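Local coordinates for papain-like protease (PDB 4RNA), which is a coronaviral cysteine protease that probably cuts the viral polyprotein and, like its relatives, removes ubiquitin and ubiquitin-like modifiers from host proteins, at residues C34-G39 with F81-Y86. Sequence-based numbering, arbitrary orientation.
Sequences CVFFNG and FLHRFY
Phe36 reaches from strand 35-37 of the small N-terminal sheet onto Tyr86 and His83 of helix 81-92, making a buried, mainly aromatic contact without a hydrogen bond between the two segments. The Tyr86 side chain covers one face of the phenylalanine in two ways. Its CB sits almost over the middle of the Phe36 ring, 3.6 Å from the centroid and 11° off the normal, a CH-pi contact. Its ring then turns an edge to that same face, with Tyr86 CD2 3.4 Å from Phe36 CD1 and the planes inclined at 64°. Chi1 of -66° puts CG of Tyr86 anti to its own carbonyl carbon, and from there the CD2 edge points at the phenylalanine face. The phenol OH hydrogen-bonds to the backbone O of Leu58 in strand 55-58, a second tie between helix and sheet.

His83, one turn earlier, meets the rim of the Phe36 ring: its CD2 lies 3.6 Å from Phe36 CZ, near the plane of the phenylalanine. The two rings meet obliquely, their centroids 5.4 Å apart. The imidazole is carried across to the strand with its CG opposite the backbone nitrogen, and its own edge faces the sulfur of Cys34, with His83 CD2 3.7 Å from SG. Asp41 of strand 40-41 touches Cys34, Phe36 and His83 alike, and Thr251 of the second subunit packs on Cys34 and His83. On another side of the helix, Phe81 and Phe85 pack against helix 148-158. The aromatic cluster of Phe36, His83 and Tyr86 thus joins the N-terminal ubiquitin-like domain to a helix of the thumb, at the junction between these two domains in the fold of coronavirus papain-like proteases.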
# COMPACT_ATOMS: atom_id res chain seq x y z
N CYS A 34 -15.47 11.70 -12.29
CA CYS A 34 -15.06 10.42 -12.86
C CYS A 34 -16.17 9.41 -12.54
O CYS A 34 -16.48 9.18 -11.37
CB CYS A 34 -13.76 9.93 -12.24
SG CYS A 34 -13.30 8.31 -12.94
N VAL A 35 -16.74 8.81 -13.58
CA VAL A 35 -17.92 7.94 -13.36
C VAL A 35 -17.78 6.64 -14.13
O VAL A 35 -17.31 6.62 -15.30
CB VAL A 35 -19.27 8.62 -13.79
CG1 VAL A 35 -19.74 9.66 -12.78
CG2 VAL A 35 -19.12 9.23 -15.16
N PHE A 36 -18.23 5.57 -13.50
CA PHE A 36 -18.18 4.25 -14.19
C PHE A 36 -19.61 3.80 -14.40
O PHE A 36 -20.49 4.02 -13.54
CB PHE A 36 -17.48 3.20 -13.31
CG PHE A 36 -15.98 3.30 -13.33
CD1 PHE A 36 -15.36 4.42 -12.84
CD2 PHE A 36 -15.21 2.30 -13.98
CE1 PHE A 36 -13.96 4.53 -12.88
CE2 PHE A 36 -13.82 2.38 -14.01
CZ PHE A 36 -13.21 3.52 -13.48
N PHE A 37 -19.83 3.08 -15.50
CA PHE A 37 -21.11 2.44 -15.77
C PHE A 37 -20.85 1.07 -16.35
O PHE A 37 -20.12 0.92 -17.35
CB PHE A 37 -21.92 3.26 -16.77
CG PHE A 37 -23.22 2.61 -17.19
CD1 PHE A 37 -24.35 2.67 -16.36
CD2 PHE A 37 -23.31 1.92 -18.41
CE1 PHE A 37 -25.55 2.06 -16.74
CE2 PHE A 37 -24.51 1.31 -18.79
CZ PHE A 37 -25.63 1.38 -17.96
N ASN A 38 -21.44 0.08 -15.71
CA ASN A 38 -21.30 -1.29 -16.12
C ASN A 38 -19.84 -1.64 -16.33
O ASN A 38 -19.48 -2.31 -17.27
CB ASN A 38 -22.13 -1.55 -17.39
CG ASN A 38 -22.52 -3.01 -17.52
OD1 ASN A 38 -23.03 -3.62 -16.57
ND2 ASN A 38 -22.27 -3.59 -18.70
N GLY A 39 -18.99 -1.19 -15.42
CA GLY A 39 -17.59 -1.56 -15.49
C GLY A 39 -16.67 -0.70 -16.35
O GLY A 39 -15.48 -0.90 -16.30
N PHE A 81 -8.61 5.37 -4.53
CA PHE A 81 -9.03 3.97 -4.25
C PHE A 81 -10.27 3.53 -5.07
O PHE A 81 -10.32 2.41 -5.58
CB PHE A 81 -9.43 3.87 -2.75
CG PHE A 81 -10.03 2.50 -2.39
CD1 PHE A 81 -11.40 2.28 -2.48
CD2 PHE A 81 -9.20 1.41 -2.01
CE1 PHE A 81 -11.95 1.01 -2.16
CE2 PHE A 81 -9.74 0.15 -1.66
CZ PHE A 81 -11.12 -0.06 -1.78
N LEU A 82 -11.28 4.42 -5.23
CA LEU A 82 -12.44 3.98 -6.05
C LEU A 82 -12.04 3.75 -7.47
O LEU A 82 -12.49 2.73 -8.06
CB LEU A 82 -13.60 4.94 -6.09
CG LEU A 82 -14.35 4.97 -4.75
CD1 LEU A 82 -15.39 6.12 -4.51
CD2 LEU A 82 -14.93 3.57 -4.43
N HIS A 83 -11.30 4.72 -8.02
CA HIS A 83 -10.90 4.50 -9.45
C HIS A 83 -10.18 3.20 -9.57
O HIS A 83 -10.29 2.46 -10.63
CB HIS A 83 -10.04 5.63 -10.03
CG HIS A 83 -9.79 5.44 -11.55
ND1 HIS A 83 -8.68 4.82 -12.03
CD2 HIS A 83 -10.58 5.76 -12.66
CE1 HIS A 83 -8.76 4.75 -13.40
NE2 HIS A 83 -9.92 5.32 -13.78
N ARG A 84 -9.25 2.97 -8.67
CA ARG A 84 -8.46 1.69 -8.78
C ARG A 84 -9.29 0.41 -8.58
O ARG A 84 -9.20 -0.51 -9.35
CB ARG A 84 -7.22 1.70 -7.87
CG ARG A 84 -6.18 2.78 -8.28
CD ARG A 84 -4.94 2.82 -7.34
NE ARG A 84 -5.29 3.09 -5.91
CZ ARG A 84 -5.30 2.17 -4.95
NH1 ARG A 84 -5.09 0.87 -5.21
NH2 ARG A 84 -5.66 2.54 -3.70
N PHE A 85 -10.16 0.40 -7.59
CA PHE A 85 -11.04 -0.73 -7.36
C PHE A 85 -11.99 -0.97 -8.56
O PHE A 85 -12.11 -2.12 -9.02
CB PHE A 85 -11.86 -0.48 -6.02
CG PHE A 85 -12.96 -1.49 -5.83
CD1 PHE A 85 -12.66 -2.86 -5.89
CD2 PHE A 85 -14.27 -1.08 -5.57
CE1 PHE A 85 -13.66 -3.80 -5.73
CE2 PHE A 85 -15.29 -2.02 -5.39
CZ PHE A 85 -14.97 -3.38 -5.46
N TYR A 86 -12.53 0.11 -9.16
CA TYR A 86 -13.50 -0.12 -10.16
C TYR A 86 -12.75 -0.64 -11.35
O TYR A 86 -13.27 -1.56 -11.94
CB TYR A 86 -14.27 1.14 -10.65
CG TYR A 86 -15.18 1.82 -9.59
CD1 TYR A 86 -15.73 1.09 -8.53
CD2 TYR A 86 -15.51 3.16 -9.72
CE1 TYR A 86 -16.55 1.72 -7.58
CE2 TYR A 86 -16.35 3.80 -8.76
CZ TYR A 86 -16.85 3.05 -7.72
OH TYR A 86 -17.64 3.75 -6.79